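Local coordinates for protein inositol 2-dehydrogenase (Sinorhizobium meliloti, PDB 4HKT) that catalyses the NAD-dependent oxidation of myo-inositol to 2-keto-myo-inositol (scyllo-inosose), the first step of myo-inositol degradation, at residues A131-I136 with A180-G185; E145-T150 with I240-S245; A11-K16 with D274-R279; R124-F129 with T278-A283. All blocks are in the same frame, centred on the assembly; numbering follows the deposited sequence.

Contact 1 (A131-I136 with A180-G185)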
loop_
_atom_site.group_PDB
_atom_site.type_symbol
_atom_site.label_atom_id
_atom_site.label_comp_id
_atom_site.label_asym_id
_atom_site.label_seq_id
_atom_site.Cartn_x
_atom_site.Cartn_y
_atom_site.Cartn_z
ATOM N N ALA B 131 -15.894 4.002 10.325
ATOM C CA ALA B 131 -16.091 2.967 9.317
ATOM C C ALA B 131 -15.571 1.595 9.796
ATOM O O ALA B 131 -16.114 0.548 9.434
ATOM C CB ALA B 131 -15.434 3.373 7.999
ATOM N N VAL B 132 -14.544 1.590 10.653
ATOM C CA VAL B 132 -14.116 0.330 11.265
ATOM C C VAL B 132 -15.251 -0.193 12.115
ATOM O O VAL B 132 -15.668 -1.341 11.980
ATOM C CB VAL B 132 -12.821 0.498 12.076
ATOM C CG1 VAL B 132 -12.558 -0.760 12.902
ATOM C CG2 VAL B 132 -11.632 0.825 11.197
ATOM N N ARG B 133 -15.784 0.663 12.985
ATOM C CA ARG B 133 -16.866 0.261 13.855
ATOM C C ARG B 133 -18.145 -0.208 13.072
ATOM O O ARG B 133 -18.776 -1.218 13.429
ATOM C CB ARG B 133 -17.190 1.408 14.793
ATOM C CG ARG B 133 -18.406 1.181 15.648
ATOM C CD ARG B 133 -18.092 0.196 16.750
ATOM N NE ARG B 133 -19.058 -0.878 16.819
ATOM C CZ ARG B 133 -18.851 -2.060 17.418
ATOM N NH1 ARG B 133 -17.716 -2.332 18.068
ATOM N NH2 ARG B 133 -19.808 -2.978 17.386
ATOM N N LYS B 134 -18.495 0.532 12.033
ATOM C CA LYS B 134 -19.618 0.183 11.147
ATOM C C LYS B 134 -19.424 -1.196 10.479
ATOM O O LYS B 134 -20.356 -2.009 10.360
ATOM C CB LYS B 134 -19.809 1.294 10.100
ATOM C CG LYS B 134 -20.872 0.976 9.046
ATOM C CD LYS B 134 -21.314 2.205 8.233
ATOM C CE LYS B 134 -22.807 2.114 7.884
ATOM N NZ LYS B 134 -23.109 0.865 7.118
ATOM N N ALA B 135 -18.203 -1.478 10.048
ATOM C CA ALA B 135 -17.900 -2.781 9.482
ATOM C C ALA B 135 -18.129 -3.867 10.505
ATOM O O ALA B 135 -18.688 -4.924 10.168
ATOM C CB ALA B 135 -16.482 -2.822 8.935
ATOM N N ILE B 136 -17.737 -3.613 11.764
ATOM C CA ILE B 136 -17.974 -4.562 12.832
ATOM C C ILE B 136 -19.478 -4.719 13.126
ATOM O O ILE B 136 -19.986 -5.829 13.260
ATOM C CB ILE B 136 -17.245 -4.156 14.156
ATOM C CG1 ILE B 136 -15.719 -4.114 13.958
ATOM C CG2 ILE B 136 -17.621 -5.157 15.221
ATOM C CD1 ILE B 136 -14.937 -3.432 15.078
ATOM N N ALA B 180 -10.832 1.297 22.856
ATOM C CA ALA B 180 -11.001 -0.103 23.144
ATOM C C ALA B 180 -12.413 -0.463 23.509
ATOM O O ALA B 180 -12.963 -1.443 22.995
ATOM C CB ALA B 180 -10.011 -0.562 24.234
ATOM N N ARG B 181 -13.053 0.343 24.353
ATOM C CA ARG B 181 -14.456 0.104 24.690
ATOM C C ARG B 181 -15.363 0.248 23.446
ATOM O O ARG B 181 -16.310 -0.544 23.252
ATOM C CB ARG B 181 -14.921 1.074 25.798
ATOM C CG ARG B 181 -14.354 0.747 27.182
ATOM C CD ARG B 181 -14.833 1.730 28.239
ATOM N NE ARG B 181 -16.237 1.559 28.474
ATOM C CZ ARG B 181 -17.222 2.355 28.053
ATOM N NH1 ARG B 181 -17.022 3.483 27.372
ATOM N NH2 ARG B 181 -18.457 1.994 28.333
ATOM N N PHE B 182 -15.059 1.236 22.618
ATOM C CA PHE B 182 -15.792 1.488 21.364
ATOM C C PHE B 182 -15.711 0.287 20.385
ATOM O O PHE B 182 -16.691 -0.018 19.695
ATOM C CB PHE B 182 -15.209 2.735 20.736
ATOM C CG PHE B 182 -15.916 3.250 19.508
ATOM C CD1 PHE B 182 -17.223 3.668 19.559
ATOM C CD2 PHE B 182 -15.208 3.418 18.315
ATOM C CE1 PHE B 182 -17.859 4.168 18.423
ATOM C CE2 PHE B 182 -15.832 3.939 17.176
ATOM C CZ PHE B 182 -17.152 4.318 17.246
ATOM N N LEU B 183 -14.550 -0.347 20.309
ATOM C CA LEU B 183 -14.283 -1.411 19.345
ATOM C C LEU B 183 -14.652 -2.783 19.854
ATOM O O LEU B 183 -15.115 -3.640 19.062
ATOM C CB LEU B 183 -12.811 -1.431 18.947
ATOM C CG LEU B 183 -12.249 -0.191 18.295
ATOM C CD1 LEU B 183 -10.764 -0.314 18.048
ATOM C CD2 LEU B 183 -12.971 0.083 17.001
ATOM N N LEU B 184 -14.464 -3.004 21.160
ATOM C CA LEU B 184 -14.723 -4.316 21.725
ATOM C C LEU B 184 -16.176 -4.646 21.750
ATOM O O LEU B 184 -16.524 -5.828 21.679
ATOM C CB LEU B 184 -14.230 -4.465 23.151
ATOM C CG LEU B 184 -12.736 -4.655 23.324
ATOM C CD1 LEU B 184 -12.351 -4.287 24.738
ATOM C CD2 LEU B 184 -12.313 -6.072 22.963
ATOM N N GLY B 185 -16.985 -3.624 21.980
ATOM C CA GLY B 185 -18.424 -3.806 22.158
ATOM C C GLY B 185 -18.833 -4.294 23.542
ATOM O O GLY B 185 -20.018 -4.395 23.833
#
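Two neighbouring helices of the C-terminal domain pack side by side here, Arg133 of helix 127-137 reaching across to Phe182 and Leu183 near the C-terminal end of helix 168-184. The segment axes approach to 10.3 Å and run nearly the same way, 30° apart. Arg133 lays its aliphatic part over one face of the Phe182 ring: CG stands 4.2 Å from the centroid, 29° off the ring normal, an off-centre CH-pi contact. With CG anti to the backbone N (chi1 173°) and bends at chi2 and chi3, the chain then turns past the ring to the carbonyls of the last helical turn, where Arg133 NH1 gives a weak hydrogen bond to Phe182 O (3.0 Å). The guanidinium also forms a salt bridge to Asp137 through NH2. Both helices belong to the layer that covers the open-faced sheet of the Gfo/Idh/MocA C-terminal domain, and beneath the arginine Leu183 CD2 meets Val132 CG1 at 4.2 Å, its side chain continuing onto strands 144-152 and 237-244. Replacing Arg133 with an alanine would probably uncover this face of the Phe182 ring and take from Asp137 its salt-bridge partner here.

Contact 2 (E145-T150 with I240-S245). With EDO (1,2-ethanediol), chain C.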
loop_
_atom_site.group_PDB
_atom_site.type_symbol
_atom_site.label_atom_id
_atom_site.label_comp_id
_atom_site.label_asym_id
_atom_site.label_seq_id
_atom_site.Cartn_x
_atom_site.Cartn_y
_atom_site.Cartn_z
ATOM N N GLU B 145 -12.700 -10.585 18.416
ATOM C CA GLU B 145 -11.826 -11.404 19.263
ATOM C C GLU B 145 -10.630 -10.590 19.894
ATOM O O GLU B 145 -10.422 -10.600 21.100
ATOM C CB GLU B 145 -11.308 -12.580 18.432
ATOM C CG GLU B 145 -12.430 -13.583 18.143
ATOM C CD GLU B 145 -12.092 -14.721 17.193
ATOM O OE1 GLU B 145 -10.940 -14.877 16.653
ATOM O OE2 GLU B 145 -13.086 -15.471 16.956
HETATM N N MSE B 146 -9.840 -9.907 19.065
HETATM C CA MSE B 146 -8.581 -9.304 19.548
HETATM C C MSE B 146 -8.408 -7.959 18.878
HETATM O O MSE B 146 -8.501 -7.859 17.668
HETATM C CB MSE B 146 -7.408 -10.225 19.213
HETATM C CG MSE B 146 -7.637 -11.611 19.827
HETATM SE SE MSE B 146 -6.102 -12.779 19.566
HETATM C CE MSE B 146 -5.038 -11.870 20.941
ATOM N N VAL B 147 -8.191 -6.924 19.670
ATOM C CA VAL B 147 -8.065 -5.543 19.208
ATOM C C VAL B 147 -6.632 -5.125 19.443
ATOM O O VAL B 147 -6.047 -5.476 20.474
ATOM C CB VAL B 147 -8.987 -4.616 20.034
ATOM C CG1 VAL B 147 -8.714 -3.138 19.755
ATOM C CG2 VAL B 147 -10.430 -4.975 19.764
ATOM N N THR B 148 -6.049 -4.398 18.499
ATOM C CA THR B 148 -4.728 -3.823 18.672
ATOM C C THR B 148 -4.787 -2.325 18.313
ATOM O O THR B 148 -5.332 -1.913 17.249
ATOM C CB THR B 148 -3.643 -4.519 17.815
ATOM O OG1 THR B 148 -3.770 -5.938 17.919
ATOM C CG2 THR B 148 -2.226 -4.142 18.297
ATOM N N ILE B 149 -4.282 -1.530 19.231
ATOM C CA ILE B 149 -4.364 -0.057 19.168
ATOM C C ILE B 149 -2.963 0.444 19.403
ATOM O O ILE B 149 -2.352 0.113 20.416
ATOM C CB ILE B 149 -5.305 0.516 20.238
ATOM C CG1 ILE B 149 -6.732 0.085 20.009
ATOM C CG2 ILE B 149 -5.267 2.058 20.301
ATOM C CD1 ILE B 149 -7.619 0.335 21.202
ATOM N N THR B 150 -2.459 1.244 18.468
ATOM C CA THR B 150 -1.172 1.861 18.574
ATOM C C THR B 150 -1.310 3.360 18.434
ATOM O O THR B 150 -1.824 3.853 17.404
ATOM C CB THR B 150 -0.252 1.369 17.482
ATOM O OG1 THR B 150 -0.164 -0.059 17.584
ATOM C CG2 THR B 150 1.154 1.994 17.638
ATOM N N ILE B 240 -5.707 1.447 14.494
ATOM C CA ILE B 240 -6.547 0.491 15.184
ATOM C C ILE B 240 -6.720 -0.710 14.259
ATOM O O ILE B 240 -6.719 -0.600 13.013
ATOM C CB ILE B 240 -7.914 1.050 15.592
ATOM C CG1 ILE B 240 -8.714 1.506 14.341
ATOM C CG2 ILE B 240 -7.757 2.205 16.571
ATOM C CD1 ILE B 240 -10.171 1.802 14.639
ATOM N N GLU B 241 -6.870 -1.845 14.896
ATOM C CA GLU B 241 -7.051 -3.110 14.201
ATOM C C GLU B 241 -7.921 -4.013 15.035
ATOM O O GLU B 241 -7.768 -4.067 16.282
ATOM C CB GLU B 241 -5.694 -3.751 13.922
ATOM C CG GLU B 241 -5.868 -5.068 13.165
ATOM C CD GLU B 241 -4.591 -5.869 12.966
ATOM O OE1 GLU B 241 -3.522 -5.480 13.460
ATOM O OE2 GLU B 241 -4.689 -6.912 12.273
ATOM N N VAL B 242 -8.835 -4.741 14.378
ATOM C CA VAL B 242 -9.743 -5.625 15.065
ATOM C C VAL B 242 -9.823 -6.973 14.321
ATOM O O VAL B 242 -10.233 -7.035 13.138
ATOM C CB VAL B 242 -11.149 -5.029 15.191
ATOM C CG1 VAL B 242 -12.019 -5.967 16.012
ATOM C CG2 VAL B 242 -11.104 -3.650 15.819
ATOM N N HIS B 243 -9.371 -8.011 15.002
ATOM C CA HIS B 243 -9.413 -9.362 14.478
ATOM C C HIS B 243 -10.673 -9.988 15.040
ATOM O O HIS B 243 -10.921 -9.880 16.226
ATOM C CB HIS B 243 -8.186 -10.137 14.903
ATOM C CG HIS B 243 -8.190 -11.575 14.482
ATOM N ND1 HIS B 243 -8.152 -11.967 13.162
ATOM C CD2 HIS B 243 -8.209 -12.715 15.211
ATOM C CE1 HIS B 243 -8.166 -13.279 13.096
ATOM N NE2 HIS B 243 -8.175 -13.760 14.326
ATOM N N GLY B 244 -11.463 -10.596 14.155
ATOM C CA GLY B 244 -12.727 -11.264 14.501
ATOM C C GLY B 244 -12.811 -12.652 13.895
ATOM O O GLY B 244 -11.867 -13.096 13.202
ATOM N N SER B 245 -13.923 -13.353 14.154
ATOM C CA SER B 245 -14.053 -14.772 13.764
ATOM C C SER B 245 -14.046 -14.954 12.248
ATOM O O SER B 245 -13.545 -15.962 11.722
ATOM C CB SER B 245 -15.329 -15.415 14.400
ATOM O OG SER B 245 -16.494 -14.663 14.095
HETATM C C1 EDO C . -6.604 -5.537 7.409
HETATM O O1 EDO C . -5.333 -4.988 7.028
HETATM C C2 EDO C . -6.561 -5.992 8.870
HETATM O O2 EDO C . -5.731 -7.152 9.033
HETATM O O HOH W 1 -1.917 -6.589 15.558
#
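Met146 and Thr148 pair with His243 and Glu241 in antiparallel register, the strand axes 4.7 Å apart at 170°. Both are hydrogen-bonded pairs, and Val147 with Val242 and Ile149 with Ile240 are the non-hydrogen-bonded ones. At the Glu145 end the ladder is irregular: His243 O accepts from Glu145 N at 2.9 Å, in the carbonyl plane, and from Met146 N at 3.0 Å, tilted 21° from it. Two residues thus face one, a classic beta bulge.

Side chains alternate between two faces. On that of the valines, Val147 CG2 and Val242 CG1 lie side by side at 4.2 Å, pointing the same way, and the isoleucines meet next to them; helices 127-137 and 168-184 cover this face. The opposite face, that of Met146, Thr148, Glu241 and His243, carries most of the polar groups. Glu241, its CG trans to the main-chain nitrogen and its chain extended, holds its carboxylate where a water bridges OE1, at 2.9 Å, to Thr148 OG1; its OE2 pairs with Arg152 and Arg239 of the third subunit. At the bulge, Glu145 OE1 comes within 3.8 Å of His243 CD2, carboxylate and ring planes 73° apart, but its salt bridge is to Arg231 of that subunit, while His243 NE2 bonds Ser229 there. A glutamine in place of Glu145 would probably leave Arg231 of the third subunit without its charged mate. Apolar towards the helices, this strand pair is a piece of the C-terminal open-faced sheet of the Gfo/Idh/MocA family, whose face away from the helices here meets the third subunit, in keeping with the assembly role of such sheets.

Contact 3 (A11-K16 with D274-R279)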
loop_
_atom_site.group_PDB
_atom_site.type_symbol
_atom_site.label_atom_id
_atom_site.label_comp_id
_atom_site.label_asym_id
_atom_site.label_seq_id
_atom_site.Cartn_x
_atom_site.Cartn_y
_atom_site.Cartn_z
ATOM N N ALA B 11 -9.143 29.306 25.002
ATOM C CA ALA B 11 -8.713 29.752 23.673
ATOM C C ALA B 11 -7.334 29.226 23.255
ATOM O O ALA B 11 -6.706 29.792 22.365
ATOM C CB ALA B 11 -8.738 31.281 23.617
ATOM N N GLY B 12 -6.867 28.147 23.878
ATOM C CA GLY B 12 -5.612 27.503 23.469
ATOM C C GLY B 12 -5.769 26.686 22.199
ATOM O O GLY B 12 -6.719 26.886 21.441
ATOM N N ARG B 13 -4.828 25.767 21.959
ATOM C CA ARG B 13 -4.829 24.950 20.744
ATOM C C ARG B 13 -6.157 24.224 20.581
ATOM O O ARG B 13 -6.776 24.256 19.520
ATOM C CB ARG B 13 -3.702 23.893 20.763
ATOM C CG ARG B 13 -2.338 24.419 20.369
ATOM C CD ARG B 13 -1.412 23.311 19.878
ATOM N NE ARG B 13 -1.185 22.273 20.884
ATOM C CZ ARG B 13 -0.209 21.363 20.825
ATOM N NH1 ARG B 13 0.654 21.338 19.805
ATOM N NH2 ARG B 13 -0.089 20.470 21.800
ATOM N N ILE B 14 -6.601 23.582 21.653
ATOM C CA ILE B 14 -7.785 22.752 21.571
ATOM C C ILE B 14 -8.988 23.674 21.352
ATOM O O ILE B 14 -9.838 23.388 20.531
ATOM C CB ILE B 14 -7.958 21.825 22.806
ATOM C CG1 ILE B 14 -6.759 20.856 22.967
ATOM C CG2 ILE B 14 -9.207 20.968 22.625
ATOM C CD1 ILE B 14 -5.442 21.453 23.445
ATOM N N GLY B 15 -9.023 24.803 22.055
ATOM C CA GLY B 15 -10.072 25.795 21.849
ATOM C C GLY B 15 -10.186 26.275 20.415
ATOM O O GLY B 15 -11.298 26.471 19.901
ATOM N N LYS B 16 -9.046 26.486 19.765
ATOM C CA LYS B 16 -9.033 26.957 18.374
ATOM C C LYS B 16 -9.666 25.933 17.437
ATOM O O LYS B 16 -10.382 26.284 16.509
ATOM C CB LYS B 16 -7.605 27.266 17.912
ATOM C CG LYS B 16 -6.964 28.488 18.568
ATOM C CD LYS B 16 -5.587 28.785 17.965
ATOM C CE LYS B 16 -5.061 30.167 18.333
ATOM N NZ LYS B 16 -4.025 30.133 19.407
ATOM N N ASP B 274 1.310 16.137 11.874
ATOM C CA ASP B 274 2.049 16.524 13.065
ATOM C C ASP B 274 1.289 16.091 14.290
ATOM O O ASP B 274 1.821 15.307 15.076
ATOM C CB ASP B 274 2.316 18.030 13.138
ATOM C CG ASP B 274 3.285 18.499 12.066
ATOM O OD1 ASP B 274 4.122 17.690 11.625
ATOM O OD2 ASP B 274 3.180 19.661 11.653
ATOM N N PHE B 275 0.053 16.578 14.455
ATOM C CA PHE B 275 -0.701 16.273 15.698
ATOM C C PHE B 275 -2.225 16.294 15.466
ATOM O O PHE B 275 -2.686 16.174 14.328
ATOM C CB PHE B 275 -0.245 17.211 16.838
ATOM C CG PHE B 275 -0.307 16.608 18.246
ATOM C CD1 PHE B 275 -0.611 15.253 18.487
ATOM C CD2 PHE B 275 -0.051 17.424 19.345
ATOM C CE1 PHE B 275 -0.667 14.751 19.796
ATOM C CE2 PHE B 275 -0.091 16.924 20.643
ATOM C CZ PHE B 275 -0.400 15.591 20.869
ATOM N N PHE B 276 -3.006 16.387 16.536
ATOM C CA PHE B 276 -4.444 16.230 16.426
ATOM C C PHE B 276 -5.087 17.349 15.605
ATOM O O PHE B 276 -6.128 17.134 14.982
ATOM C CB PHE B 276 -5.081 16.128 17.825
ATOM C CG PHE B 276 -4.856 17.340 18.693
ATOM C CD1 PHE B 276 -5.551 18.539 18.446
ATOM C CD2 PHE B 276 -3.934 17.301 19.752
ATOM C CE1 PHE B 276 -5.323 19.657 19.234
ATOM C CE2 PHE B 276 -3.718 18.423 20.547
ATOM C CZ PHE B 276 -4.413 19.595 20.290
HETATM N N MSE B 277 -4.441 18.519 15.584
HETATM C CA MSE B 277 -4.968 19.708 14.923
HETATM C C MSE B 277 -5.363 19.392 13.512
HETATM O O MSE B 277 -6.459 19.747 13.094
HETATM C CB MSE B 277 -3.982 20.888 14.906
HETATM C CG MSE B 277 -3.682 21.473 16.299
HETATM SE SE MSE B 277 -2.385 20.406 17.351
HETATM C CE MSE B 277 -0.773 20.716 16.231
ATOM N N THR B 278 -4.492 18.749 12.748
ATOM C CA THR B 278 -4.863 18.427 11.377
ATOM C C THR B 278 -5.315 16.999 11.195
ATOM O O THR B 278 -6.071 16.741 10.284
ATOM C CB THR B 278 -3.796 18.750 10.323
ATOM O OG1 THR B 278 -2.562 18.150 10.679
ATOM C CG2 THR B 278 -3.633 20.268 10.137
ATOM N N ARG B 279 -4.873 16.063 12.031
ATOM C CA ARG B 279 -5.300 14.664 11.847
ATOM C C ARG B 279 -6.815 14.536 12.013
ATOM O O ARG B 279 -7.475 13.774 11.271
ATOM C CB ARG B 279 -4.569 13.671 12.820
ATOM C CG ARG B 279 -5.249 12.291 12.941
ATOM C CD ARG B 279 -5.056 11.414 11.709
ATOM N NE ARG B 279 -5.685 10.087 11.757
ATOM C CZ ARG B 279 -6.985 9.840 11.577
ATOM N NH1 ARG B 279 -7.833 10.831 11.329
ATOM N NH2 ARG B 279 -7.453 8.602 11.628
#
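Arg13 reaches from the first turn of helix 13-24 to Phe275 and Met277, and its side chain can be followed outward. CB points toward the 274-279 segment, and CG stands anti to the carbonyl carbon (chi1 -81°). CD is the first atom to make close contact, 4.0 Å from Met277 SE, the selenium of a selenomethionine. A bend at chi3 (-60°) then places NE, 4.2 Å from Phe276 CZ, and carries the guanidinium across the end of the Met277 chain. The selenium and Phe276 CE2 lie over one face of this flat group. At the tip the two nitrogens part: NH1 lies 3.9 Å from Met277 CE, while NH2 comes to the rim of the Phe275 ring, 3.7 Å from Phe275 CE2 and near the ring plane. Guanidinium and ring planes are 65° apart, and the approach at the edge does not meet the definition of a cation-pi stack.

Next to it, Ile14 crosses Phe276 at about a right angle, its CG1 3.8 Å from Phe276 CZ. Within its own segment, Met277 SE sits over one face of the Phe276 ring, toward the rim, and Phe276 CD2 stands over the centre of the Phe275 ring.

Gly12 and Gly15 match the glycine-rich turn of a Rossmann fold, consistent with NAD binding, so this surface contact joins the start of the probable dinucleotide-binding helix to the short helix 276-279. No hydrogen bond or salt bridge links the two segments; the contact rests on van der Waals packing against an arginine, with little directional constraint.

Contact 4 (R124-F129 with T278-A283). With EDO (1,2-ethanediol), chain S.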
loop_
_atom_site.group_PDB
_atom_site.type_symbol
_atom_site.label_atom_id
_atom_site.label_comp_id
_atom_site.label_asym_id
_atom_site.label_seq_id
_atom_site.Cartn_x
_atom_site.Cartn_y
_atom_site.Cartn_z
ATOM N N ARG B 124 -13.848 8.804 18.258
ATOM C CA ARG B 124 -15.049 8.093 17.914
ATOM C C ARG B 124 -15.795 8.694 16.679
ATOM O O ARG B 124 -16.685 8.038 16.150
ATOM C CB ARG B 124 -16.007 8.090 19.081
ATOM C CG ARG B 124 -15.629 7.254 20.270
ATOM C CD ARG B 124 -16.805 7.238 21.194
ATOM N NE ARG B 124 -16.516 6.462 22.370
ATOM C CZ ARG B 124 -17.387 5.676 22.967
ATOM N NH1 ARG B 124 -18.649 5.562 22.508
ATOM N NH2 ARG B 124 -17.004 5.005 24.044
ATOM N N PHE B 125 -15.457 9.933 16.284
ATOM C CA PHE B 125 -16.112 10.644 15.166
ATOM C C PHE B 125 -15.238 10.741 13.912
ATOM O O PHE B 125 -15.639 11.337 12.900
ATOM C CB PHE B 125 -16.556 12.048 15.635
ATOM C CG PHE B 125 -17.591 12.010 16.697
ATOM C CD1 PHE B 125 -18.883 11.674 16.389
ATOM C CD2 PHE B 125 -17.266 12.260 18.026
ATOM C CE1 PHE B 125 -19.861 11.609 17.374
ATOM C CE2 PHE B 125 -18.233 12.213 19.004
ATOM C CZ PHE B 125 -19.536 11.873 18.686
ATOM N N ASP B 126 -14.029 10.175 13.980
ATOM C CA ASP B 126 -13.141 10.102 12.821
ATOM C C ASP B 126 -13.788 9.235 11.732
ATOM O O ASP B 126 -14.279 8.129 12.039
ATOM C CB ASP B 126 -11.796 9.480 13.217
ATOM C CG ASP B 126 -10.860 9.385 12.060
ATOM O OD1 ASP B 126 -10.544 10.469 11.462
ATOM O OD2 ASP B 126 -10.517 8.232 11.680
ATOM N N PRO B 127 -13.785 9.704 10.462
ATOM C CA PRO B 127 -14.479 8.894 9.440
ATOM C C PRO B 127 -13.884 7.499 9.261
ATOM O O PRO B 127 -14.625 6.551 9.037
ATOM C CB PRO B 127 -14.325 9.707 8.150
ATOM C CG PRO B 127 -13.904 11.061 8.567
ATOM C CD PRO B 127 -13.183 10.914 9.888
ATOM N N HIS B 128 -12.573 7.365 9.433
ATOM C CA HIS B 128 -11.905 6.066 9.276
ATOM C C HIS B 128 -12.198 5.133 10.423
ATOM O O HIS B 128 -12.581 3.971 10.225
ATOM C CB HIS B 128 -10.396 6.286 9.083
ATOM C CG HIS B 128 -10.115 7.467 8.221
ATOM N ND1 HIS B 128 -10.273 7.425 6.856
ATOM C CD2 HIS B 128 -9.820 8.751 8.527
ATOM C CE1 HIS B 128 -10.016 8.616 6.348
ATOM N NE2 HIS B 128 -9.773 9.448 7.345
ATOM N N PHE B 129 -12.072 5.638 11.649
ATOM C CA PHE B 129 -12.412 4.811 12.789
ATOM C C PHE B 129 -13.895 4.453 12.857
ATOM O O PHE B 129 -14.248 3.334 13.262
ATOM C CB PHE B 129 -11.948 5.448 14.088
ATOM C CG PHE B 129 -10.468 5.710 14.168
ATOM C CD1 PHE B 129 -9.542 4.958 13.455
ATOM C CD2 PHE B 129 -9.998 6.716 14.986
ATOM C CE1 PHE B 129 -8.198 5.226 13.540
ATOM C CE2 PHE B 129 -8.643 6.960 15.116
ATOM C CZ PHE B 129 -7.740 6.201 14.399
ATOM N N THR B 278 -4.492 18.749 12.748
ATOM C CA THR B 278 -4.863 18.427 11.377
ATOM C C THR B 278 -5.315 16.999 11.195
ATOM O O THR B 278 -6.071 16.741 10.284
ATOM C CB THR B 278 -3.796 18.750 10.323
ATOM O OG1 THR B 278 -2.562 18.150 10.679
ATOM C CG2 THR B 278 -3.633 20.268 10.137
ATOM N N ARG B 279 -4.873 16.063 12.031
ATOM C CA ARG B 279 -5.300 14.664 11.847
ATOM C C ARG B 279 -6.815 14.536 12.013
ATOM O O ARG B 279 -7.475 13.774 11.271
ATOM C CB ARG B 279 -4.569 13.671 12.820
ATOM C CG ARG B 279 -5.249 12.291 12.941
ATOM C CD ARG B 279 -5.056 11.414 11.709
ATOM N NE ARG B 279 -5.685 10.087 11.757
ATOM C CZ ARG B 279 -6.985 9.840 11.577
ATOM N NH1 ARG B 279 -7.833 10.831 11.329
ATOM N NH2 ARG B 279 -7.453 8.602 11.628
ATOM N N TYR B 280 -7.379 15.270 12.961
ATOM C CA TYR B 280 -8.779 15.052 13.323
ATOM C C TYR B 280 -9.797 16.144 12.924
ATOM O O TYR B 280 -10.915 16.178 13.448
ATOM C CB TYR B 280 -8.855 14.729 14.821
ATOM C CG TYR B 280 -8.297 13.327 15.134
ATOM C CD1 TYR B 280 -8.869 12.195 14.579
ATOM C CD2 TYR B 280 -7.219 13.158 16.013
ATOM C CE1 TYR B 280 -8.368 10.923 14.844
ATOM C CE2 TYR B 280 -6.718 11.894 16.312
ATOM C CZ TYR B 280 -7.287 10.783 15.721
ATOM O OH TYR B 280 -6.793 9.535 15.989
ATOM N N THR B 281 -9.456 16.964 11.938
ATOM C CA THR B 281 -10.366 18.034 11.500
ATOM C C THR B 281 -11.782 17.527 11.137
ATOM O O THR B 281 -12.774 18.093 11.622
ATOM C CB THR B 281 -9.799 18.864 10.351
ATOM O OG1 THR B 281 -9.828 18.083 9.170
ATOM C CG2 THR B 281 -8.382 19.289 10.631
ATOM N N GLU B 282 -11.889 16.451 10.361
ATOM C CA GLU B 282 -13.203 15.906 10.063
ATOM C C GLU B 282 -13.874 15.388 11.334
ATOM O O GLU B 282 -15.099 15.519 11.519
ATOM C CB GLU B 282 -13.139 14.797 9.003
ATOM C CG GLU B 282 -12.812 15.283 7.601
ATOM C CD GLU B 282 -12.394 14.145 6.710
ATOM O OE1 GLU B 282 -13.260 13.604 5.993
ATOM O OE2 GLU B 282 -11.210 13.765 6.771
ATOM N N ALA B 283 -13.083 14.777 12.216
ATOM C CA ALA B 283 -13.646 14.243 13.444
ATOM C C ALA B 283 -14.263 15.350 14.301
ATOM O O ALA B 283 -15.389 15.192 14.778
ATOM C CB ALA B 283 -12.600 13.443 14.220
HETATM C C1 EDO S . -19.722 1.314 23.322
HETATM O O1 EDO S . -19.701 2.078 22.109
HETATM C C2 EDO S . -18.783 1.929 24.372
HETATM O O2 EDO S . -19.015 3.348 24.522
HETATM O O HOH W 2 -10.777 13.185 11.402
HETATM O O HOH W 3 -9.189 12.018 7.265
#
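Asp126 carries CG opposite its main-chain nitrogen (chi1 180°) and Arg279 bends at chi2 (73°), which brings carboxylate and guanidinium together end-on. Arg279 NH1 donates to Asp126 OD1 at 2.7 Å and NH2 to OD2 at 3.1 Å, a two-pronged salt bridge. Both oxygens lie near the guanidinium plane, yet each is met from above the carboxylate plane, the two planes being 62° apart. From the opposite face of the carboxylate, Phe129 N donates to Asp126 OD2 at 3.0 Å, on the anti side. OD2 is therefore gripped by two donors, and the carboxylate is fixed in its rotation.

That backbone bond makes Asp126 the N-cap of helix 127-137, with a weaker bond from His128 N. The negative cap at a helix start, paired with a buried arginine, would be expected to stay ionised. It ties this helix, which leads into the C-terminal domain, to the junction where helix 276-279 gives way to helix 281-297, Tyr280 being the residue between them.

Around the ion pair, Phe129 turns one ring face to Arg279 NH2, with CZ 3.7 Å from that nitrogen, and its edge to Tyr280 OH, which lies 3.3 Å from Phe129 CE2; the hydroxyl itself bonds Gln238. Ala283 CB closes on the backbone at 3.6 Å from Asp126 N, and Pro127 CG packs on Glu282 CB. A water bridges Glu282 OE2, 2.7 Å away, to His128 NE2, whose ring uses ND1 to accept from Ser258 N of the second subunit.

How the contacts relate
Measured centre to centre, contacts 1 and 2 lie 9 Å apart and form two layers of one domain: the helices of contact 1 pack on the strand pair of contact 2, and their segments alternate along the chain. Contact 4, its centre 14 Å from that of contact 1, shares helix 127-137 with it and touches contact 2 through Phe129 and Ile240. Contact 3 shares Thr278 and Arg279 with contact 4, centres 13 Å apart, but is centred 25 Å from contact 1 and touches neither it nor contact 2. Contacts 1 and 2 nest inside the loops closed by contacts 3 and 4, so residues 274-283 return to meet both the Rossmann helix 13-24 and the start of helix 127-137.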